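Local coordinates for MB2760 (Mycobacterium tuberculosis, PDB 2BNG), which hydrolyses long or bulky lipophilic epoxides such as cholesterol 5,6-oxide and 9,10-epoxystearic acid in vitro, with physiological substrates still unidentified, at residues 71-76 against 93-98; 100-105 against 127-132; 47-52 against 121-126; 89-94 against 104-109. One frame throughout, in Å; residues are numbered along the deposited sequence.

Contact 1: residues 71-76 against 93-98; sequences VGFEVK and DALIIG
G72 to V75 run antiparallel to D93 to I96 in the beta hairpin made by strands 72-83 and 86-97, at one edge of the chain's mixed sheet. G72 with I96 and E74 with A94 are hydrogen-bonded pairs. F73 with L95 and V75 with D93 are non-hydrogen-bonded pairs. G72 N donates to I96 O at 2.8 Å, and I96 N donates back to G72 O. E74 N and A94 O are 3.0 Å apart, and A94 N returns a bond to E74 O.

F73, V75, D93 and L95 share one face. L95 CD2 meets the F73 ring at its edge, 3.5 Å from CD1 and near the ring plane. V75 and D93 lie side by side and point the same way. V75 CG1 is 3.7 Å from D93 OD2, and V75 CG2 is only slightly farther from the same oxygen.

E74, A94 and I96 line the other face. The E74 chain is extended beyond CG (chi2 174°), which carries its carboxylate out to the end of I96. There OE2 of E74 is 3.8 Å from CD1 of I96. The charge of E74 is met by R101 through a salt bridge. Beside G72, I96 CG1 rests 3.6 Å from the G72 carbonyl oxygen.

D93 is the proton donor of the active site. Both V75 methyls offer OD2 hydrocarbon alone, while R91 holds the D93 carboxylate by a salt bridge. The hairpin therefore sets apolar methyls beside OD2, while R91 supplies a charged partner.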
# COMPACT_ATOMS: atom_id res chain seq x y z
N VAL C 71 -33.57 -21.98 -25.05
CA VAL C 71 -33.20 -20.61 -25.32
C VAL C 71 -32.48 -20.03 -24.11
O VAL C 71 -33.00 -20.06 -23.00
CB VAL C 71 -34.42 -19.77 -25.80
CG1 VAL C 71 -35.65 -20.15 -25.08
CG2 VAL C 71 -34.17 -18.28 -25.65
N GLY C 72 -31.26 -19.53 -24.33
CA GLY C 72 -30.51 -18.84 -23.29
C GLY C 72 -30.79 -17.35 -23.34
O GLY C 72 -31.19 -16.82 -24.39
N PHE C 73 -30.59 -16.67 -22.22
CA PHE C 73 -30.75 -15.23 -22.19
C PHE C 73 -29.47 -14.55 -21.76
O PHE C 73 -28.77 -15.05 -20.89
CB PHE C 73 -31.89 -14.80 -21.23
CG PHE C 73 -33.13 -15.67 -21.33
CD1 PHE C 73 -33.89 -15.70 -22.50
CD2 PHE C 73 -33.56 -16.42 -20.24
CE1 PHE C 73 -35.03 -16.48 -22.59
CE2 PHE C 73 -34.72 -17.22 -20.31
CZ PHE C 73 -35.45 -17.24 -21.49
N GLU C 74 -29.16 -13.42 -22.38
CA GLU C 74 -28.17 -12.49 -21.85
C GLU C 74 -28.79 -11.11 -21.61
O GLU C 74 -29.72 -10.68 -22.33
CB GLU C 74 -26.92 -12.42 -22.74
CG GLU C 74 -26.05 -13.69 -22.64
CD GLU C 74 -24.88 -13.70 -23.62
OE1 GLU C 74 -24.48 -12.62 -24.13
OE2 GLU C 74 -24.34 -14.80 -23.88
N VAL C 75 -28.32 -10.45 -20.57
CA VAL C 75 -28.84 -9.16 -20.20
C VAL C 75 -27.68 -8.29 -19.79
O VAL C 75 -26.86 -8.65 -18.97
CB VAL C 75 -29.88 -9.22 -19.06
CG1 VAL C 75 -30.43 -7.82 -18.75
CG2 VAL C 75 -31.05 -10.17 -19.43
N LYS C 76 -27.59 -7.13 -20.42
CA LYS C 76 -26.61 -6.17 -20.05
C LYS C 76 -27.39 -4.90 -19.75
O LYS C 76 -28.10 -4.37 -20.61
CB LYS C 76 -25.62 -6.04 -21.19
CG LYS C 76 -24.70 -4.88 -21.14
CD LYS C 76 -23.76 -4.93 -20.02
CE LYS C 76 -22.53 -4.08 -20.36
NZ LYS C 76 -22.11 -3.18 -19.30
N ASP C 93 -30.42 -6.98 -24.60
CA ASP C 93 -30.72 -8.38 -24.32
C ASP C 93 -30.25 -9.22 -25.50
O ASP C 93 -30.05 -8.70 -26.60
CB ASP C 93 -32.24 -8.57 -24.12
CG ASP C 93 -32.74 -8.12 -22.72
OD1 ASP C 93 -33.82 -8.59 -22.32
OD2 ASP C 93 -32.07 -7.30 -22.04
N ALA C 94 -30.09 -10.51 -25.28
CA ALA C 94 -29.84 -11.45 -26.36
C ALA C 94 -30.60 -12.74 -26.10
O ALA C 94 -30.61 -13.22 -24.97
CB ALA C 94 -28.35 -11.72 -26.48
N LEU C 95 -31.26 -13.27 -27.13
CA LEU C 95 -31.81 -14.63 -27.07
C LEU C 95 -30.90 -15.54 -27.88
O LEU C 95 -30.49 -15.18 -28.99
CB LEU C 95 -33.26 -14.70 -27.56
CG LEU C 95 -34.29 -13.74 -26.92
CD1 LEU C 95 -35.63 -13.85 -27.66
CD2 LEU C 95 -34.49 -13.93 -25.41
N ILE C 96 -30.56 -16.69 -27.31
CA ILE C 96 -29.63 -17.64 -27.92
C ILE C 96 -30.35 -18.94 -28.09
O ILE C 96 -30.84 -19.50 -27.12
CB ILE C 96 -28.41 -17.95 -27.00
CG1 ILE C 96 -28.05 -16.74 -26.11
CG2 ILE C 96 -27.29 -18.60 -27.78
CD1 ILE C 96 -26.91 -15.94 -26.39
N ILE C 97 -30.42 -19.43 -29.33
CA ILE C 97 -31.01 -20.71 -29.65
C ILE C 97 -29.95 -21.44 -30.45
O ILE C 97 -29.72 -21.13 -31.63
CB ILE C 97 -32.32 -20.54 -30.47
CG1 ILE C 97 -33.32 -19.67 -29.69
CG2 ILE C 97 -32.96 -21.90 -30.80
CD1 ILE C 97 -34.13 -18.77 -30.56
N GLY C 98 -29.27 -22.39 -29.79
CA GLY C 98 -28.08 -23.02 -30.33
C GLY C 98 -27.06 -21.98 -30.79
O GLY C 98 -26.64 -21.12 -30.00

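Contact 2: residues 100-105 against 127-132; sequences LRVQFW and YDMFKG
D128 OD2 takes the backbone N-H of W105 at 2.9 Å and a proton of water 2 at 2.7 Å. W105 N comes in on the syn side of the carboxylate, 19° out of its plane. Water 2 also donates to W105 O, so one water and one carboxylate oxygen serve both backbone polar atoms of W105. D128 CG is anti to the backbone N (chi1 180°), and this turns the carboxylate off the helix toward the strand. The same OD2 lies 3.2 Å from W105 CD1. The indole and carboxylate planes are 28° apart.

One helix turn is thus tied to the sheet. In this NTF2-like fold of the limonene epoxide hydrolase family, helix 126-139 lies against strand 100-113 of the curved sheet, and the two short segments run roughly antiparallel. M129, present as selenomethionine, makes a Met-aromatic contact with F104. Its SE stands over one face of the ring, offset toward the rim and 3.5 Å from F104 CD2. Bends at chi2 and chi3 bring CE over the same ring as well.

G132 allows close approach farther along. Its CA sits 3.5 Å from Q103 O, and V102 CG1 packs on G132 C. Water 1 bridges the backbones here, accepting from Q103 N and donating to G132 O at 2.7 Å.

On the strand's other face, R101, the partner of E74, grips Q103 OE1 side-on with NE and NH2. D125 precedes the helix and its OD2 accepts from D128 N. The W105 ring meets Y123 of the second subunit edge-to-face.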
# COMPACT_ATOMS: atom_id res chain seq x y z
N LEU C 100 -27.54 -19.67 -33.09
CA LEU C 100 -28.20 -18.42 -33.43
C LEU C 100 -28.29 -17.47 -32.23
O LEU C 100 -28.87 -17.81 -31.20
CB LEU C 100 -29.60 -18.70 -34.00
CG LEU C 100 -30.47 -17.48 -34.34
CD1 LEU C 100 -29.81 -16.60 -35.44
CD2 LEU C 100 -31.92 -17.88 -34.69
N ARG C 101 -27.73 -16.27 -32.38
CA ARG C 101 -27.80 -15.26 -31.34
C ARG C 101 -28.49 -14.01 -31.86
O ARG C 101 -28.06 -13.45 -32.88
CB ARG C 101 -26.41 -14.92 -30.82
CG ARG C 101 -26.35 -13.71 -29.92
CD ARG C 101 -24.90 -13.35 -29.66
NE ARG C 101 -24.82 -12.34 -28.63
CZ ARG C 101 -24.67 -12.62 -27.34
NH1 ARG C 101 -24.53 -13.88 -26.96
NH2 ARG C 101 -24.65 -11.64 -26.44
N VAL C 102 -29.57 -13.61 -31.20
CA VAL C 102 -30.35 -12.46 -31.61
C VAL C 102 -30.32 -11.39 -30.52
O VAL C 102 -30.83 -11.58 -29.42
CB VAL C 102 -31.83 -12.84 -31.93
CG1 VAL C 102 -32.63 -11.60 -32.37
CG2 VAL C 102 -31.90 -13.95 -32.99
N GLN C 103 -29.72 -10.26 -30.86
CA GLN C 103 -29.45 -9.22 -29.89
C GLN C 103 -30.21 -7.95 -30.24
O GLN C 103 -30.27 -7.56 -31.42
CB GLN C 103 -27.94 -8.98 -29.87
CG GLN C 103 -27.42 -8.20 -28.69
CD GLN C 103 -25.92 -8.36 -28.55
OE1 GLN C 103 -25.44 -9.44 -28.35
NE2 GLN C 103 -25.18 -7.30 -28.69
N PHE C 104 -30.75 -7.28 -29.23
CA PHE C 104 -31.65 -6.16 -29.44
C PHE C 104 -31.70 -5.31 -28.16
O PHE C 104 -31.42 -5.83 -27.06
CB PHE C 104 -33.07 -6.66 -29.81
CG PHE C 104 -33.62 -7.72 -28.85
CD1 PHE C 104 -34.43 -7.36 -27.80
CD2 PHE C 104 -33.31 -9.07 -29.02
CE1 PHE C 104 -34.95 -8.33 -26.92
CE2 PHE C 104 -33.80 -10.04 -28.14
CZ PHE C 104 -34.62 -9.67 -27.08
N TRP C 105 -32.07 -4.04 -28.28
CA TRP C 105 -32.25 -3.24 -27.10
C TRP C 105 -33.60 -3.53 -26.43
O TRP C 105 -34.58 -3.90 -27.11
CB TRP C 105 -32.07 -1.76 -27.40
CG TRP C 105 -33.10 -1.11 -28.38
CD1 TRP C 105 -32.87 -0.73 -29.68
CD2 TRP C 105 -34.47 -0.72 -28.10
NE1 TRP C 105 -33.99 -0.15 -30.23
CE2 TRP C 105 -34.98 -0.12 -29.28
CE3 TRP C 105 -35.29 -0.79 -26.96
CZ2 TRP C 105 -36.29 0.37 -29.36
CZ3 TRP C 105 -36.60 -0.28 -27.04
CH2 TRP C 105 -37.08 0.28 -28.25
N TYR C 127 -38.36 -3.57 -35.53
CA TYR C 127 -37.34 -3.27 -36.52
C TYR C 127 -35.91 -3.62 -36.04
O TYR C 127 -35.15 -4.34 -36.71
CB TYR C 127 -37.47 -1.81 -36.92
CG TYR C 127 -36.38 -1.28 -37.81
CD1 TYR C 127 -36.18 -1.78 -39.10
CD2 TYR C 127 -35.57 -0.24 -37.37
CE1 TYR C 127 -35.18 -1.27 -39.92
CE2 TYR C 127 -34.57 0.29 -38.18
CZ TYR C 127 -34.38 -0.23 -39.45
OH TYR C 127 -33.39 0.29 -40.24
N ASP C 128 -35.57 -3.13 -34.85
CA ASP C 128 -34.32 -3.44 -34.19
C ASP C 128 -34.17 -4.94 -34.02
O ASP C 128 -33.08 -5.47 -34.20
CB ASP C 128 -34.27 -2.74 -32.82
CG ASP C 128 -32.99 -3.03 -32.08
OD1 ASP C 128 -31.93 -2.60 -32.54
OD2 ASP C 128 -33.03 -3.67 -31.03
N MSE C 129 -35.26 -5.63 -33.68
CA MSE C 129 -35.25 -7.07 -33.50
C MSE C 129 -35.01 -7.78 -34.83
O MSE C 129 -34.27 -8.77 -34.91
CB MSE C 129 -36.57 -7.55 -32.90
CG MSE C 129 -36.65 -9.07 -32.78
SE MSE C 129 -36.17 -9.52 -31.07
CE MSE C 129 -37.66 -8.34 -30.22
N PHE C 130 -35.67 -7.29 -35.87
CA PHE C 130 -35.52 -7.84 -37.20
C PHE C 130 -34.06 -7.69 -37.66
O PHE C 130 -33.46 -8.62 -38.21
CB PHE C 130 -36.50 -7.20 -38.18
CG PHE C 130 -36.40 -7.73 -39.58
CD1 PHE C 130 -36.76 -9.05 -39.87
CD2 PHE C 130 -35.90 -6.93 -40.60
CE1 PHE C 130 -36.63 -9.56 -41.19
CE2 PHE C 130 -35.78 -7.42 -41.90
CZ PHE C 130 -36.14 -8.74 -42.20
N LYS C 131 -33.48 -6.52 -37.39
CA LYS C 131 -32.06 -6.30 -37.66
C LYS C 131 -31.15 -7.23 -36.86
O LYS C 131 -30.13 -7.68 -37.37
CB LYS C 131 -31.66 -4.85 -37.40
CG LYS C 131 -32.05 -3.90 -38.51
CD LYS C 131 -31.52 -2.48 -38.29
CE LYS C 131 -32.03 -1.90 -36.98
NZ LYS C 131 -31.30 -0.65 -36.66
N GLY C 132 -31.54 -7.50 -35.62
CA GLY C 132 -30.82 -8.43 -34.77
C GLY C 132 -30.89 -9.85 -35.31
O GLY C 132 -29.92 -10.59 -35.23
O HOH W 1 -28.03 -9.90 -33.42
O HOH W 2 -35.34 -3.69 -29.68

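Contact 3: residues 47-52 against 121-126; sequences ENVGFS and RDYFDV
V49 pushes its CG2 methyl into the angle between R121 and Y123. With CG1 anti to N (chi1 -170°), CG2 lies opposite the carbonyl carbon and comes over one face of the Y123 ring, 3.7 Å from the ring centroid. It is also 3.7 Å from R121 CG. The V49 backbone is pinned too: V49 N donates almost straight to D122 O at 2.9 Å. D122 also uses its N, which donates to E47 O at 2.8 Å, so its two backbone bonds straddle N48, as in a parallel pair.

E47 and R121 lie side by side on one face. E47 OE1 takes R121 NE at 2.7 Å in a salt bridge, with the oxygen in the guanidinium plane. E47 OE2 has a second arginine partner, R53.

F51 and S52 both face N48 in a classic beta bulge, and F51 projects toward F124 and V126. Its ring and that of F124 are near parallel, at 25°, but slid apart so that they barely overlap. V126 CG1 comes to the F51 edge, close to CZ. The F124 ring turns an edge to N48, whose OD1 lies near its plane, 3.8 Å from CE1. That oxygen also accepts from water 3, which donates to OD2 of D122, the proton acceptor of the active site. R91 holds this OD2 by a salt bridge.

Strand 116-123 has strand 44-48 on one flank and strand 100-113 on the other. Helix 126-139 follows at once, N-capped by D125, and W105 of the second subunit packs on V49.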
# COMPACT_ATOMS: atom_id res chain seq x y z
N GLU C 47 -45.40 -8.40 -19.28
CA GLU C 47 -45.73 -7.91 -20.60
C GLU C 47 -44.49 -7.73 -21.44
O GLU C 47 -43.53 -7.09 -21.01
CB GLU C 47 -46.45 -6.56 -20.53
CG GLU C 47 -47.86 -6.64 -19.97
CD GLU C 47 -48.47 -5.29 -19.55
OE1 GLU C 47 -47.75 -4.25 -19.45
OE2 GLU C 47 -49.70 -5.28 -19.31
N ASN C 48 -44.50 -8.34 -22.61
CA ASN C 48 -43.68 -7.86 -23.70
C ASN C 48 -44.60 -6.95 -24.50
O ASN C 48 -45.55 -7.43 -25.12
CB ASN C 48 -43.17 -9.04 -24.52
CG ASN C 48 -42.20 -9.88 -23.76
OD1 ASN C 48 -41.11 -9.42 -23.41
ND2 ASN C 48 -42.58 -11.12 -23.45
N VAL C 49 -44.35 -5.65 -24.45
CA VAL C 49 -45.34 -4.67 -24.90
C VAL C 49 -45.72 -4.87 -26.36
O VAL C 49 -44.85 -4.89 -27.24
CB VAL C 49 -44.83 -3.22 -24.70
CG1 VAL C 49 -45.82 -2.27 -24.91
CG2 VAL C 49 -44.61 -2.94 -23.40
N GLY C 50 -47.02 -5.04 -26.61
CA GLY C 50 -47.56 -5.25 -27.94
C GLY C 50 -47.58 -6.71 -28.34
O GLY C 50 -48.08 -7.05 -29.42
N PHE C 51 -47.04 -7.60 -27.50
CA PHE C 51 -46.89 -9.00 -27.92
C PHE C 51 -47.44 -10.07 -26.99
O PHE C 51 -48.01 -11.05 -27.45
CB PHE C 51 -45.42 -9.31 -28.30
CG PHE C 51 -44.97 -8.56 -29.52
CD1 PHE C 51 -45.16 -9.10 -30.79
CD2 PHE C 51 -44.44 -7.28 -29.40
CE1 PHE C 51 -44.79 -8.38 -31.93
CE2 PHE C 51 -44.07 -6.56 -30.53
CZ PHE C 51 -44.25 -7.11 -31.80
N SER C 52 -47.27 -9.91 -25.69
CA SER C 52 -47.69 -10.93 -24.78
C SER C 52 -47.97 -10.34 -23.41
O SER C 52 -47.29 -9.40 -22.96
CB SER C 52 -46.66 -12.06 -24.68
OG SER C 52 -45.48 -11.68 -23.99
N ARG C 121 -42.42 -5.27 -17.36
CA ARG C 121 -42.88 -4.76 -18.64
C ARG C 121 -41.69 -4.44 -19.55
O ARG C 121 -40.96 -3.47 -19.33
CB ARG C 121 -43.73 -3.51 -18.43
CG ARG C 121 -44.40 -3.07 -19.70
CD ARG C 121 -45.18 -1.78 -19.54
NE ARG C 121 -46.43 -1.96 -18.80
CZ ARG C 121 -46.89 -1.06 -17.92
NH1 ARG C 121 -46.19 0.04 -17.66
NH2 ARG C 121 -48.00 -1.28 -17.27
N ASP C 122 -41.49 -5.27 -20.55
CA ASP C 122 -40.34 -5.06 -21.44
C ASP C 122 -40.80 -4.43 -22.75
O ASP C 122 -41.77 -4.89 -23.36
CB ASP C 122 -39.58 -6.37 -21.68
CG ASP C 122 -38.52 -6.67 -20.59
OD1 ASP C 122 -38.18 -5.79 -19.76
OD2 ASP C 122 -38.01 -7.80 -20.56
N TYR C 123 -40.09 -3.38 -23.14
CA TYR C 123 -40.31 -2.64 -24.37
C TYR C 123 -39.17 -2.92 -25.36
O TYR C 123 -38.00 -2.90 -24.98
CB TYR C 123 -40.27 -1.14 -24.10
CG TYR C 123 -41.43 -0.56 -23.32
CD1 TYR C 123 -41.38 -0.46 -21.93
CD2 TYR C 123 -42.58 -0.07 -23.99
CE1 TYR C 123 -42.44 0.11 -21.21
CE2 TYR C 123 -43.64 0.50 -23.28
CZ TYR C 123 -43.55 0.59 -21.90
OH TYR C 123 -44.59 1.13 -21.21
N PHE C 124 -39.51 -3.12 -26.63
CA PHE C 124 -38.51 -3.27 -27.69
C PHE C 124 -39.17 -2.92 -29.03
O PHE C 124 -40.38 -2.73 -29.09
CB PHE C 124 -37.96 -4.71 -27.74
CG PHE C 124 -39.01 -5.75 -27.69
CD1 PHE C 124 -39.37 -6.34 -26.50
CD2 PHE C 124 -39.67 -6.13 -28.85
CE1 PHE C 124 -40.35 -7.31 -26.45
CE2 PHE C 124 -40.66 -7.09 -28.82
CZ PHE C 124 -41.01 -7.68 -27.63
N ASP C 125 -38.36 -2.87 -30.09
CA ASP C 125 -38.78 -2.45 -31.44
C ASP C 125 -38.65 -3.64 -32.41
O ASP C 125 -37.61 -4.31 -32.44
CB ASP C 125 -37.90 -1.25 -31.82
CG ASP C 125 -37.91 -0.92 -33.31
OD1 ASP C 125 -38.94 -1.06 -33.99
OD2 ASP C 125 -36.86 -0.43 -33.79
N VAL C 126 -39.69 -3.93 -33.19
CA VAL C 126 -39.63 -5.07 -34.11
C VAL C 126 -38.56 -4.83 -35.16
O VAL C 126 -37.93 -5.77 -35.62
CB VAL C 126 -40.99 -5.43 -34.80
CG1 VAL C 126 -42.09 -5.66 -33.77
CG2 VAL C 126 -41.41 -4.34 -35.77
O HOH W 3 -39.19 -10.14 -21.80
O HOH W 4 -42.42 -3.73 -27.48

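Contact 4: residues 89-94 against 104-109; sequences TERTDA and FWVCGV
V106 lies across the R91-D93 ion pair of the neighbouring strand. The two strands, 86-97 and 100-113, form an antiparallel hairpin inside the sheet of the NTF2-like fold, with strand 72-83 beyond 86-97 and strand 116-123 beyond 100-113. V106 and R91 lie side by side and point the same way. V106 has CG1 anti to the backbone N (chi1 -178°), which sets CG1 over one face of the R91 guanidinium, 3.7 Å from NH2. Its other branch, CG2, crosses to D93 and rests 3.6 Å from D93 CG.

R91 and D93 are held to each other side-on. R91 NE donates to D93 OD2 at 3.1 Å, using the syn lone pair, and R91 NH2 donates to D93 OD1 at 2.9 Å. Since R91 also holds D122, it joins both active-site acids and probably helps to place them.

F104 turns a face toward D93. The D93 CB approaches it off-centre, 4.3 Å from the ring centroid, in a CH-pi contact.

The backbones pair in step. R91 with V106 and D93 with F104 are hydrogen-bonded pairs, and R91 N reaches V106 O at 2.8 Å. The return bond leaves V106 N well above the carbonyl plane of R91. E90 and C107 point to the other face, where E90 meets R121 and Y123 of the second subunit. G108 has no side chain, and R91 NH1 sits 3.6 Å from G108 CA.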
# COMPACT_ATOMS: atom_id res chain seq x y z
N THR C 89 -35.11 0.58 -16.65
CA THR C 89 -33.97 -0.17 -17.04
C THR C 89 -33.68 0.07 -18.54
O THR C 89 -34.59 0.05 -19.37
CB THR C 89 -34.35 -1.62 -16.61
OG1 THR C 89 -33.33 -2.29 -15.94
CG2 THR C 89 -34.71 -2.44 -17.57
N GLU C 90 -32.43 0.41 -18.88
CA GLU C 90 -32.00 0.51 -20.28
C GLU C 90 -31.02 -0.63 -20.51
O GLU C 90 -29.97 -0.68 -19.86
CB GLU C 90 -31.33 1.86 -20.59
CG GLU C 90 -30.94 2.04 -22.07
CD GLU C 90 -29.89 3.15 -22.34
OE1 GLU C 90 -29.12 3.54 -21.43
OE2 GLU C 90 -29.82 3.63 -23.49
N ARG C 91 -31.37 -1.56 -21.39
CA ARG C 91 -30.59 -2.79 -21.55
C ARG C 91 -30.33 -3.16 -23.00
O ARG C 91 -30.95 -2.64 -23.93
CB ARG C 91 -31.27 -4.00 -20.86
CG ARG C 91 -32.31 -3.68 -19.83
CD ARG C 91 -32.68 -4.86 -18.98
NE ARG C 91 -33.40 -5.93 -19.65
CZ ARG C 91 -34.72 -6.13 -19.59
NH1 ARG C 91 -35.52 -5.30 -18.90
NH2 ARG C 91 -35.28 -7.18 -20.23
N THR C 92 -29.37 -4.07 -23.16
CA THR C 92 -29.23 -4.88 -24.35
C THR C 92 -29.49 -6.32 -23.92
O THR C 92 -28.90 -6.80 -22.96
CB THR C 92 -27.83 -4.76 -24.96
OG1 THR C 92 -27.54 -3.38 -25.25
CG2 THR C 92 -27.74 -5.53 -26.25
N ASP C 93 -30.42 -6.98 -24.60
CA ASP C 93 -30.72 -8.38 -24.32
C ASP C 93 -30.25 -9.22 -25.50
O ASP C 93 -30.05 -8.70 -26.60
CB ASP C 93 -32.24 -8.57 -24.12
CG ASP C 93 -32.74 -8.12 -22.72
OD1 ASP C 93 -33.82 -8.59 -22.32
OD2 ASP C 93 -32.07 -7.30 -22.04
N ALA C 94 -30.09 -10.51 -25.28
CA ALA C 94 -29.84 -11.45 -26.36
C ALA C 94 -30.60 -12.74 -26.10
O ALA C 94 -30.61 -13.22 -24.97
CB ALA C 94 -28.35 -11.72 -26.48
N PHE C 104 -30.75 -7.28 -29.23
CA PHE C 104 -31.65 -6.16 -29.44
C PHE C 104 -31.70 -5.31 -28.16
O PHE C 104 -31.42 -5.83 -27.06
CB PHE C 104 -33.07 -6.66 -29.81
CG PHE C 104 -33.62 -7.72 -28.85
CD1 PHE C 104 -34.43 -7.36 -27.80
CD2 PHE C 104 -33.31 -9.07 -29.02
CE1 PHE C 104 -34.95 -8.33 -26.92
CE2 PHE C 104 -33.80 -10.04 -28.14
CZ PHE C 104 -34.62 -9.67 -27.08
N TRP C 105 -32.07 -4.04 -28.28
CA TRP C 105 -32.25 -3.24 -27.10
C TRP C 105 -33.60 -3.53 -26.43
O TRP C 105 -34.58 -3.90 -27.11
CB TRP C 105 -32.07 -1.76 -27.40
CG TRP C 105 -33.10 -1.11 -28.38
CD1 TRP C 105 -32.87 -0.73 -29.68
CD2 TRP C 105 -34.47 -0.72 -28.10
NE1 TRP C 105 -33.99 -0.15 -30.23
CE2 TRP C 105 -34.98 -0.12 -29.28
CE3 TRP C 105 -35.29 -0.79 -26.96
CZ2 TRP C 105 -36.29 0.37 -29.36
CZ3 TRP C 105 -36.60 -0.28 -27.04
CH2 TRP C 105 -37.08 0.28 -28.25
N VAL C 106 -33.63 -3.41 -25.10
CA VAL C 106 -34.87 -3.46 -24.33
C VAL C 106 -34.84 -2.38 -23.25
O VAL C 106 -33.81 -2.17 -22.59
CB VAL C 106 -35.06 -4.80 -23.60
CG1 VAL C 106 -36.40 -4.80 -22.84
CG2 VAL C 106 -34.98 -5.96 -24.56
N CYS C 107 -35.98 -1.71 -23.10
CA CYS C 107 -36.24 -0.89 -21.93
C CYS C 107 -37.29 -1.64 -21.08
O CYS C 107 -38.37 -1.95 -21.56
CB CYS C 107 -36.70 0.52 -22.34
SG CYS C 107 -35.32 1.50 -23.15
N GLY C 108 -36.95 -1.96 -19.84
CA GLY C 108 -37.87 -2.63 -18.97
C GLY C 108 -38.29 -1.74 -17.83
O GLY C 108 -37.46 -0.99 -17.28
N VAL C 109 -39.57 -1.79 -17.51
CA VAL C 109 -40.07 -1.15 -16.30
C VAL C 109 -40.63 -2.22 -15.35
O VAL C 109 -41.36 -3.14 -15.75
CB VAL C 109 -41.07 0.02 -16.54
CG1 VAL C 109 -40.76 0.82 -17.81
CG2 VAL C 109 -42.46 -0.47 -16.60

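In the fold
Contacts 1 and 4 share D93 and A94 on strand 86-97, and contacts 2 and 4 share F104 and W105 on strand 100-113. K76 O of contact 1 is 2.9 Å from T92 N of contact 4, so the pairing of contact 1 runs on alongside contact 4. A salt bridge from R101 to E74 joins contacts 2 and 1. Contact 3 brings in strand 116-123, with Y123 N 2.7 Å from C107 O of contact 4. The active site lies where contacts 1, 3 and 4 converge: the D93 and D122 side chains are about 5 Å apart, and R91 NH2 is 2.8 Å from D122 OD2. Contacts 2, 3 and 4 also face the second subunit.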